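Local atomic coordinates of putative Glycosidase (Bacteroides thetaiotaomicron, PDB entry 3R67), a protein that is of undetermined specific function but is a putative glycosidase, probably built as a five-bladed beta-propeller like other members of its clan. Residues 7-12 with 299-304; 332-337 with 348-353; 11-16 with 284-289. One frame throughout, in Å; residues are numbered along the deposited sequence.

Contact 1 (7-12 with 299-304). With EDO (1,2-ethanediol), chain F.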
loop_
_atom_site.group_PDB
_atom_site.type_symbol
_atom_site.label_atom_id
_atom_site.label_comp_id
_atom_site.label_asym_id
_atom_site.label_seq_id
_atom_site.Cartn_x
_atom_site.Cartn_y
_atom_site.Cartn_z
ATOM N N SER A 7 -15.806 21.055 12.900
ATOM C CA SER A 7 -14.989 19.844 12.893
ATOM C C SER A 7 -15.861 18.559 13.024
ATOM O O SER A 7 -16.412 18.279 14.102
ATOM C CB SER A 7 -13.960 19.894 14.022
ATOM N N GLU A 8 -15.984 17.796 11.909
ATOM C CA GLU A 8 -16.705 16.512 11.841
ATOM C C GLU A 8 -15.768 15.392 12.346
ATOM O O GLU A 8 -16.213 14.405 12.941
ATOM C CB GLU A 8 -17.182 16.266 10.403
ATOM C CG GLU A 8 -18.122 15.086 10.222
ATOM C CD GLU A 8 -18.583 14.920 8.786
ATOM O OE1 GLU A 8 -17.715 14.791 7.891
ATOM O OE2 GLU A 8 -19.814 14.908 8.557
ATOM N N PHE A 9 -14.463 15.579 12.056
ATOM C CA PHE A 9 -13.270 14.831 12.435
ATOM C C PHE A 9 -12.271 15.797 13.084
ATOM O O PHE A 9 -12.347 16.996 12.785
ATOM C CB PHE A 9 -12.641 14.135 11.204
ATOM C CG PHE A 9 -13.414 13.053 10.491
ATOM C CD1 PHE A 9 -13.267 11.722 10.852
ATOM C CD2 PHE A 9 -14.204 13.354 9.388
ATOM C CE1 PHE A 9 -13.950 10.718 10.168
ATOM C CE2 PHE A 9 -14.864 12.344 8.682
ATOM C CZ PHE A 9 -14.741 11.034 9.084
ATOM N N PRO A 10 -11.288 15.360 13.901
ATOM C CA PRO A 10 -10.331 16.336 14.466
ATOM C C PRO A 10 -9.552 17.041 13.352
ATOM O O PRO A 10 -9.360 16.462 12.291
ATOM C CB PRO A 10 -9.426 15.488 15.363
ATOM C CG PRO A 10 -9.677 14.078 14.959
ATOM C CD PRO A 10 -11.042 14.000 14.410
ATOM N N ASP A 11 -9.156 18.295 13.567
ATOM C CA ASP A 11 -8.522 19.134 12.551
ATOM C C ASP A 11 -7.149 18.580 12.095
ATOM O O ASP A 11 -6.687 18.998 11.030
ATOM C CB ASP A 11 -8.347 20.582 13.045
ATOM C CG ASP A 11 -7.357 20.732 14.172
ATOM O OD1 ASP A 11 -7.624 20.196 15.274
ATOM O OD2 ASP A 11 -6.300 21.363 13.951
ATOM N N TRP A 12 -6.519 17.626 12.836
ATOM C CA TRP A 12 -5.248 17.017 12.386
ATOM C C TRP A 12 -5.470 16.040 11.196
ATOM O O TRP A 12 -4.520 15.703 10.484
ATOM C CB TRP A 12 -4.521 16.273 13.527
ATOM C CG TRP A 12 -5.293 15.162 14.194
ATOM C CD1 TRP A 12 -5.947 15.234 15.380
ATOM C CD2 TRP A 12 -5.437 13.804 13.744
ATOM N NE1 TRP A 12 -6.473 14.008 15.709
ATOM C CE2 TRP A 12 -6.211 13.122 14.703
ATOM C CE3 TRP A 12 -4.993 13.093 12.616
ATOM C CZ2 TRP A 12 -6.573 11.774 14.560
ATOM C CZ3 TRP A 12 -5.374 11.768 12.469
ATOM C CH2 TRP A 12 -6.139 11.118 13.440
ATOM N N ASP A 299 -3.520 10.405 18.659
ATOM C CA ASP A 299 -4.950 10.304 18.433
ATOM C C ASP A 299 -5.229 9.399 17.211
ATOM O O ASP A 299 -4.305 9.024 16.477
ATOM C CB ASP A 299 -5.556 11.714 18.242
ATOM C CG ASP A 299 -7.061 11.796 18.415
ATOM O OD1 ASP A 299 -7.656 10.834 18.982
ATOM O OD2 ASP A 299 -7.639 12.841 18.049
ATOM N N ARG A 300 -6.503 9.018 17.033
ATOM C CA ARG A 300 -6.975 8.082 16.025
ATOM C C ARG A 300 -8.451 8.330 15.734
ATOM O O ARG A 300 -9.184 8.740 16.630
ATOM C CB ARG A 300 -6.733 6.671 16.587
ATOM C CG ARG A 300 -7.033 5.489 15.705
ATOM C CD ARG A 300 -6.586 4.305 16.521
ATOM N NE ARG A 300 -6.856 3.024 15.883
ATOM C CZ ARG A 300 -6.657 1.865 16.479
ATOM N NH1 ARG A 300 -6.221 1.823 17.734
ATOM N NH2 ARG A 300 -6.932 0.732 15.844
ATOM N N LEU A 301 -8.880 8.126 14.482
ATOM C CA LEU A 301 -10.281 8.315 14.096
ATOM C C LEU A 301 -11.109 7.142 14.593
ATOM O O LEU A 301 -10.678 5.999 14.461
ATOM C CB LEU A 301 -10.430 8.480 12.575
ATOM C CG LEU A 301 -9.687 9.644 11.852
ATOM C CD1 LEU A 301 -10.110 9.698 10.373
ATOM C CD2 LEU A 301 -9.963 11.021 12.505
ATOM N N ASP A 302 -12.286 7.415 15.176
ATOM C CA ASP A 302 -13.186 6.379 15.702
ATOM C C ASP A 302 -14.196 5.944 14.617
ATOM O O ASP A 302 -14.858 4.905 14.746
ATOM C CB ASP A 302 -13.895 6.884 16.967
ATOM C CG ASP A 302 -12.918 7.043 18.135
ATOM O OD1 ASP A 302 -11.795 6.472 18.063
ATOM O OD2 ASP A 302 -13.280 7.718 19.133
ATOM N N LYS A 303 -14.251 6.721 13.527
ATOM C CA LYS A 303 -15.060 6.491 12.335
ATOM C C LYS A 303 -14.183 6.609 11.116
ATOM O O LYS A 303 -13.254 7.420 11.114
ATOM C CB LYS A 303 -16.259 7.462 12.240
ATOM C CG LYS A 303 -17.413 7.124 13.151
ATOM C CD LYS A 303 -18.581 8.071 12.925
ATOM C CE LYS A 303 -19.929 7.451 13.252
ATOM N NZ LYS A 303 -20.030 6.996 14.658
ATOM N N PRO A 304 -14.433 5.808 10.064
ATOM C CA PRO A 304 -13.575 5.905 8.866
ATOM C C PRO A 304 -13.769 7.227 8.110
ATOM O O PRO A 304 -14.879 7.765 8.129
ATOM C CB PRO A 304 -14.023 4.722 8.014
ATOM C CG PRO A 304 -15.402 4.397 8.481
ATOM C CD PRO A 304 -15.463 4.755 9.919
HETATM C C1 EDO F . -3.866 0.649 19.925
HETATM O O1 EDO F . -5.181 0.058 19.851
HETATM C C2 EDO F . -3.029 0.194 21.123
HETATM O O2 EDO F . -2.736 -1.216 21.064
#
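W12 of the N-terminal loop 7-12 hydrogen-bonds D299, near the end of strand 297-300. The CB of W12 points toward 299-304, and CG sits between the backbone N and the carbonyl carbon (chi1 58°). The torsion swings the NE1 side of the indole onto D299. W12 CD1 lies 4.0 Å from D299 OD2. NE1 of W12 is the polar atom, and it donates to the same D299 OD2 at 2.9 Å with an N-H...O angle of 161°. The oxygen lies in the indole plane, but the ring and carboxylate planes are 64° apart. Farther round the ring, W12 CZ2 is 3.7 Å from the backbone N of R300. That N makes a weak bond to OD1 of D299, so both carboxylate oxygens have a partner and rotation of the group is restrained. At the far end, W12 CH2 meets CD2 of L301 at 3.9 Å.

The L301 CD2 methyl is shared. P10 CD touches it at 3.7 Å and F9 CD1 at 3.8 Å, with the side chains of F9 and L301 at about a right angle. The F9 ring turns its edge to backbone oxygens. Its CE1 is 3.5 Å from K303 O and its CZ 3.4 Å from P304 O. R300 points the other way. Its extended chain carries the guanidinium to a salt bridge with D242, and NH1 donates to O1 of a 1,2-ethanediol that T235 OG1 also binds.

Strand 297-300 runs antiparallel to strand 282-289, through backbone bonds of D299 with L288 and L301 with Q286. The N-terminal loop packs against both strands, since W12 also touches Q286 and L288. Beyond strand 297-300, P304 rests on C283 of strand 282-289.

Contact 2 (332-337 with 348-353)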
loop_
_atom_site.group_PDB
_atom_site.type_symbol
_atom_site.label_atom_id
_atom_site.label_comp_id
_atom_site.label_asym_id
_atom_site.label_seq_id
_atom_site.Cartn_x
_atom_site.Cartn_y
_atom_site.Cartn_z
ATOM N N ASN A 332 0.688 19.348 -7.863
ATOM C CA ASN A 332 0.086 20.641 -8.190
ATOM C C ASN A 332 -0.825 21.139 -7.020
ATOM O O ASN A 332 -1.990 21.481 -7.233
ATOM C CB ASN A 332 -0.693 20.586 -9.512
ATOM C CG ASN A 332 0.088 20.158 -10.725
ATOM O OD1 ASN A 332 -0.456 19.506 -11.608
ATOM N ND2 ASN A 332 1.366 20.471 -10.807
ATOM N N GLN A 333 -0.261 21.157 -5.790
ATOM C CA GLN A 333 -0.809 21.685 -4.527
ATOM C C GLN A 333 -2.087 20.952 -4.042
ATOM O O GLN A 333 -2.865 21.506 -3.255
ATOM C CB GLN A 333 -1.116 23.182 -4.641
ATOM C CG GLN A 333 0.064 24.060 -5.098
ATOM C CD GLN A 333 1.447 23.585 -4.712
ATOM O OE1 GLN A 333 1.831 23.533 -3.543
ATOM N NE2 GLN A 333 2.187 23.127 -5.706
ATOM N N LYS A 334 -2.243 19.687 -4.417
ATOM C CA LYS A 334 -3.338 18.836 -3.949
ATOM C C LYS A 334 -2.791 17.459 -3.624
ATOM O O LYS A 334 -1.761 17.085 -4.171
ATOM C CB LYS A 334 -4.483 18.743 -4.985
ATOM C CG LYS A 334 -5.222 20.045 -5.223
ATOM C CD LYS A 334 -6.323 19.836 -6.228
ATOM C CE LYS A 334 -7.080 21.104 -6.519
ATOM N NZ LYS A 334 -8.133 20.883 -7.546
ATOM N N TRP A 335 -3.478 16.714 -2.740
ATOM C CA TRP A 335 -3.124 15.346 -2.381
ATOM C C TRP A 335 -4.020 14.375 -3.114
ATOM O O TRP A 335 -5.249 14.517 -3.085
ATOM C CB TRP A 335 -3.207 15.122 -0.869
ATOM C CG TRP A 335 -2.122 15.830 -0.115
ATOM C CD1 TRP A 335 -2.187 17.065 0.459
ATOM C CD2 TRP A 335 -0.799 15.332 0.144
ATOM N NE1 TRP A 335 -0.988 17.366 1.066
ATOM C CE2 TRP A 335 -0.117 16.319 0.888
ATOM C CE3 TRP A 335 -0.120 14.132 -0.181
ATOM C CZ2 TRP A 335 1.214 16.151 1.317
ATOM C CZ3 TRP A 335 1.198 13.967 0.245
ATOM C CH2 TRP A 335 1.842 14.956 1.002
ATOM N N TYR A 336 -3.394 13.402 -3.804
ATOM C CA TYR A 336 -4.071 12.370 -4.594
ATOM C C TYR A 336 -3.881 11.031 -3.916
ATOM O O TYR A 336 -2.752 10.599 -3.712
ATOM C CB TYR A 336 -3.538 12.355 -6.047
ATOM C CG TYR A 336 -3.863 13.628 -6.793
ATOM C CD1 TYR A 336 -3.107 14.782 -6.606
ATOM C CD2 TYR A 336 -4.936 13.687 -7.673
ATOM C CE1 TYR A 336 -3.414 15.961 -7.271
ATOM C CE2 TYR A 336 -5.237 14.858 -8.363
ATOM C CZ TYR A 336 -4.478 15.998 -8.150
ATOM O OH TYR A 336 -4.780 17.171 -8.798
ATOM N N LEU A 337 -4.993 10.410 -3.525
ATOM C CA LEU A 337 -5.034 9.129 -2.811
ATOM C C LEU A 337 -5.492 8.038 -3.775
ATOM O O LEU A 337 -6.603 8.118 -4.309
ATOM C CB LEU A 337 -5.978 9.257 -1.585
ATOM C CG LEU A 337 -6.052 8.067 -0.609
ATOM C CD1 LEU A 337 -4.717 7.840 0.095
ATOM C CD2 LEU A 337 -7.103 8.309 0.446
ATOM N N VAL A 348 -9.011 7.044 -7.621
ATOM C CA VAL A 348 -8.348 8.176 -6.976
ATOM C C VAL A 348 -9.413 9.049 -6.258
ATOM O O VAL A 348 -10.566 9.140 -6.690
ATOM C CB VAL A 348 -7.492 9.015 -8.002
ATOM C CG1 VAL A 348 -8.348 9.628 -9.120
ATOM C CG2 VAL A 348 -6.659 10.095 -7.307
ATOM N N ALA A 349 -9.000 9.635 -5.128
ATOM C CA ALA A 349 -9.689 10.645 -4.326
ATOM C C ALA A 349 -8.744 11.841 -4.183
ATOM O O ALA A 349 -7.525 11.646 -4.140
ATOM C CB ALA A 349 -10.126 10.089 -2.978
ATOM N N VAL A 350 -9.281 13.069 -4.181
ATOM C CA VAL A 350 -8.458 14.283 -4.132
ATOM C C VAL A 350 -8.784 15.079 -2.886
ATOM O O VAL A 350 -9.957 15.272 -2.542
ATOM C CB VAL A 350 -8.644 15.170 -5.408
ATOM C CG1 VAL A 350 -7.689 16.369 -5.409
ATOM C CG2 VAL A 350 -8.470 14.353 -6.700
ATOM N N TYR A 351 -7.723 15.542 -2.211
ATOM C CA TYR A 351 -7.802 16.401 -1.045
ATOM C C TYR A 351 -7.069 17.697 -1.350
ATOM O O TYR A 351 -5.857 17.686 -1.602
ATOM C CB TYR A 351 -7.250 15.699 0.205
ATOM C CG TYR A 351 -6.923 16.597 1.373
ATOM C CD1 TYR A 351 -7.923 17.307 2.034
ATOM C CD2 TYR A 351 -5.629 16.673 1.874
ATOM C CE1 TYR A 351 -7.626 18.148 3.106
ATOM C CE2 TYR A 351 -5.322 17.488 2.966
ATOM C CZ TYR A 351 -6.330 18.222 3.582
ATOM O OH TYR A 351 -6.062 19.042 4.647
ATOM N N ASP A 352 -7.824 18.806 -1.379
ATOM C CA ASP A 352 -7.258 20.140 -1.591
ATOM C C ASP A 352 -7.064 20.766 -0.219
ATOM O O ASP A 352 -8.061 21.141 0.404
ATOM C CB ASP A 352 -8.121 21.010 -2.525
ATOM C CG ASP A 352 -7.541 22.367 -2.877
ATOM O OD1 ASP A 352 -6.491 22.744 -2.299
ATOM O OD2 ASP A 352 -8.120 23.045 -3.744
ATOM N N PRO A 353 -5.811 20.833 0.315
ATOM C CA PRO A 353 -5.647 21.383 1.670
ATOM C C PRO A 353 -5.793 22.910 1.698
ATOM O O PRO A 353 -5.826 23.474 2.787
ATOM C CB PRO A 353 -4.233 20.947 2.084
ATOM C CG PRO A 353 -3.534 20.514 0.824
ATOM C CD PRO A 353 -4.520 20.411 -0.285
HETATM O O HOH W 1 -4.594 23.512 -4.182
#
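W335 and Y351 face each other as a hydrogen-bonded pair in the beta hairpin formed by strands 334-341 and 345-351. Strand 323-331 completes this three-stranded antiparallel sheet.

The backbone bonds come in two reciprocal pairs. W335 N donates to Y351 O and Y351 N to W335 O, both at 2.8 Å. L337 N reaches A349 O at 2.9 Å, and A349 N bonds L337 O in return. Y336 and V350 form the non-hydrogen-bonded pair between them, where V350 CA makes a CA-H...O contact with W335 O.

Apolar contacts divide between the two faces. On one face, V350 CG2 touches Y336 CE2 at 3.7 Å, while V350 CG1 lies over one face of that ring and also meets K334 CD. V348 CG2 comes to the ring edge. On the other face, the W335 and Y351 rings are nearly parallel (26°) but slid apart, so they barely overlap. CD1 of W335 meets CD2 of Y351 at 3.7 Å, and P353 CG approaches the indole edge. W14 packs against both rings.

Charge matters little here. K334 is extended and crosses D352 at a slant. Its CE comes to 3.5 Å from D352 OD2, but its NZ stays 4.4 Å from that oxygen, beyond a salt bridge. D352 OD1 accepts from the backbone N of F354. A water donates both to that OD1 and to Q333 O, at 2.8 Å each.

Contact 3 (11-16 with 284-289)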
loop_
_atom_site.group_PDB
_atom_site.type_symbol
_atom_site.label_atom_id
_atom_site.label_comp_id
_atom_site.label_asym_id
_atom_site.label_seq_id
_atom_site.Cartn_x
_atom_site.Cartn_y
_atom_site.Cartn_z
ATOM N N ASP A 11 -9.156 18.295 13.567
ATOM C CA ASP A 11 -8.522 19.134 12.551
ATOM C C ASP A 11 -7.149 18.580 12.095
ATOM O O ASP A 11 -6.687 18.998 11.030
ATOM C CB ASP A 11 -8.347 20.582 13.045
ATOM C CG ASP A 11 -7.357 20.732 14.172
ATOM O OD1 ASP A 11 -7.624 20.196 15.274
ATOM O OD2 ASP A 11 -6.300 21.363 13.951
ATOM N N TRP A 12 -6.519 17.626 12.836
ATOM C CA TRP A 12 -5.248 17.017 12.386
ATOM C C TRP A 12 -5.470 16.040 11.196
ATOM O O TRP A 12 -4.520 15.703 10.484
ATOM C CB TRP A 12 -4.521 16.273 13.527
ATOM C CG TRP A 12 -5.293 15.162 14.194
ATOM C CD1 TRP A 12 -5.947 15.234 15.380
ATOM C CD2 TRP A 12 -5.437 13.804 13.744
ATOM N NE1 TRP A 12 -6.473 14.008 15.709
ATOM C CE2 TRP A 12 -6.211 13.122 14.703
ATOM C CE3 TRP A 12 -4.993 13.093 12.616
ATOM C CZ2 TRP A 12 -6.573 11.774 14.560
ATOM C CZ3 TRP A 12 -5.374 11.768 12.469
ATOM C CH2 TRP A 12 -6.139 11.118 13.440
ATOM N N ALA A 13 -6.708 15.546 11.030
ATOM C CA ALA A 13 -7.057 14.556 10.007
ATOM C C ALA A 13 -7.258 15.184 8.653
ATOM O O ALA A 13 -7.787 16.286 8.536
ATOM C CB ALA A 13 -8.334 13.828 10.412
ATOM N N TRP A 14 -6.859 14.457 7.625
ATOM C CA TRP A 14 -7.077 14.788 6.202
ATOM C C TRP A 14 -8.299 14.014 5.744
ATOM O O TRP A 14 -8.166 12.943 5.154
ATOM C CB TRP A 14 -5.831 14.466 5.366
ATOM C CG TRP A 14 -4.594 15.246 5.688
ATOM C CD1 TRP A 14 -4.421 16.171 6.681
ATOM C CD2 TRP A 14 -3.343 15.151 5.007
ATOM N NE1 TRP A 14 -3.140 16.667 6.649
ATOM C CE2 TRP A 14 -2.453 16.058 5.633
ATOM C CE3 TRP A 14 -2.882 14.377 3.929
ATOM C CZ2 TRP A 14 -1.137 16.244 5.190
ATOM C CZ3 TRP A 14 -1.567 14.539 3.515
ATOM C CH2 TRP A 14 -0.708 15.455 4.151
ATOM N N ALA A 15 -9.467 14.477 6.158
ATOM C CA ALA A 15 -10.730 13.780 5.946
ATOM C C ALA A 15 -11.396 14.107 4.604
ATOM O O ALA A 15 -12.037 13.232 4.023
ATOM C CB ALA A 15 -11.686 14.143 7.060
ATOM N N ASP A 16 -11.224 15.326 4.103
ATOM C CA ASP A 16 -11.900 15.845 2.919
ATOM C C ASP A 16 -11.311 15.288 1.562
ATOM O O ASP A 16 -11.083 16.069 0.624
ATOM C CB ASP A 16 -11.829 17.389 2.928
ATOM C CG ASP A 16 -12.786 18.083 1.970
ATOM O OD1 ASP A 16 -13.879 17.514 1.694
ATOM O OD2 ASP A 16 -12.467 19.219 1.528
ATOM N N ALA A 284 -11.265 3.201 5.372
ATOM C CA ALA A 284 -9.983 3.821 5.688
ATOM C C ALA A 284 -10.043 4.697 6.940
ATOM O O ALA A 284 -10.985 5.461 7.132
ATOM C CB ALA A 284 -9.505 4.654 4.507
ATOM N N GLY A 285 -9.002 4.585 7.762
ATOM C CA GLY A 285 -8.857 5.359 8.994
ATOM C C GLY A 285 -7.565 6.146 9.022
ATOM O O GLY A 285 -6.781 6.108 8.070
ATOM N N GLN A 286 -7.350 6.897 10.097
ATOM C CA GLN A 286 -6.134 7.692 10.287
ATOM C C GLN A 286 -5.718 7.704 11.741
ATOM O O GLN A 286 -6.563 7.748 12.640
ATOM C CB GLN A 286 -6.296 9.145 9.793
ATOM C CG GLN A 286 -6.591 9.271 8.301
ATOM C CD GLN A 286 -6.771 10.667 7.825
ATOM O OE1 GLN A 286 -6.413 11.641 8.493
ATOM N NE2 GLN A 286 -7.290 10.787 6.621
ATOM N N ALA A 287 -4.407 7.714 11.956
ATOM C CA ALA A 287 -3.770 7.784 13.263
ATOM C C ALA A 287 -2.686 8.846 13.253
ATOM O O ALA A 287 -2.032 9.044 12.221
ATOM C CB ALA A 287 -3.192 6.430 13.625
ATOM N N LEU A 288 -2.501 9.532 14.390
ATOM C CA LEU A 288 -1.511 10.596 14.532
ATOM C C LEU A 288 -0.461 10.187 15.557
ATOM O O LEU A 288 -0.800 9.835 16.686
ATOM C CB LEU A 288 -2.175 11.921 14.932
ATOM C CG LEU A 288 -1.298 13.171 14.891
ATOM C CD1 LEU A 288 -1.015 13.605 13.448
ATOM C CD2 LEU A 288 -1.965 14.306 15.645
ATOM N N PHE A 289 0.809 10.183 15.137
ATOM C CA PHE A 289 1.911 9.796 16.003
ATOM C C PHE A 289 2.809 10.979 16.280
ATOM O O PHE A 289 2.806 11.954 15.521
ATOM C CB PHE A 289 2.719 8.648 15.389
ATOM C CG PHE A 289 1.965 7.350 15.299
ATOM C CD1 PHE A 289 2.008 6.431 16.344
ATOM C CD2 PHE A 289 1.245 7.019 14.152
ATOM C CE1 PHE A 289 1.326 5.218 16.254
ATOM C CE2 PHE A 289 0.561 5.812 14.072
ATOM C CZ PHE A 289 0.590 4.931 15.136
#
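L288 covers one face of the W12 indole, and the methyl of A13 lies on the opposite face. CB of L288 sits 3.9 Å from the centroid of the W12 six-membered ring and 13° off its normal, a CH-pi contact. The L288 side chain then runs on over the five-membered ring, where its CD2 is 3.7 Å from W12 CG. L288 CG is anti to its backbone N (chi1 -170°), which lays the branched end along the indole. The backbone C=O of Q286 comes to the edge, with its O 3.5 Å from W12 CH2. Q286 CB is also near, 3.9 Å from W12 CZ3.

The second flat group is the amide of Q286. Its chain is extended beyond CG, so the amide reaches the backbone of 11-16. OE1 of Q286 accepts from W14 N at 3.0 Å. This donor lies in the amide carbonyl plane, on a lone pair. NE2 of Q286 donates to W14 O at 2.8 Å. Here the acceptor is in the amide plane, but NE2 stands well above the carbonyl plane of W14. One buried amide thus serves both backbone polar atoms of W14, and the two bonds fix which end is OE1 and which NE2. A13 closes in beside them, with its CA 3.3 Å from Q286 OE1.

With its backbone held, W14 sends its indole away from 284-289. The ring stacks on Y351, meets W335, and packs on I253 and T255. The N-terminal loop therefore bridges the sheet containing strand 282-289 and the C-terminal hairpin. This is consistent with the five-bladed beta-propeller expected for this clan, with the N-terminal segment here lying against the C-terminal hairpin and the sheet of strand 282-289.

Contacts 1 and 3 share D11 and W12 and pin the same N-terminal loop to neighbouring strands, 297-300 and 282-289. Their centres are only about 6 Å apart. Contact 2 stands about 14 Å from contact 3, between centres, and joins a local hairpin. All three are partly buried. Contact 1 lies farthest from the chain centre. Its one cross-segment hydrogen bond goes to a carboxylate. Contact 3 sets buried strand residues against the loop and uses a neutral amide on backbone groups. Contact 2 relies on regular main-chain pairing, with buried W335, Y336 and L337 in its sheet and its polar end, Q333 and D352, nearer the surface. W14 joins contacts 3 and 2: its CH2 is 3.4 Å from W335 CE2.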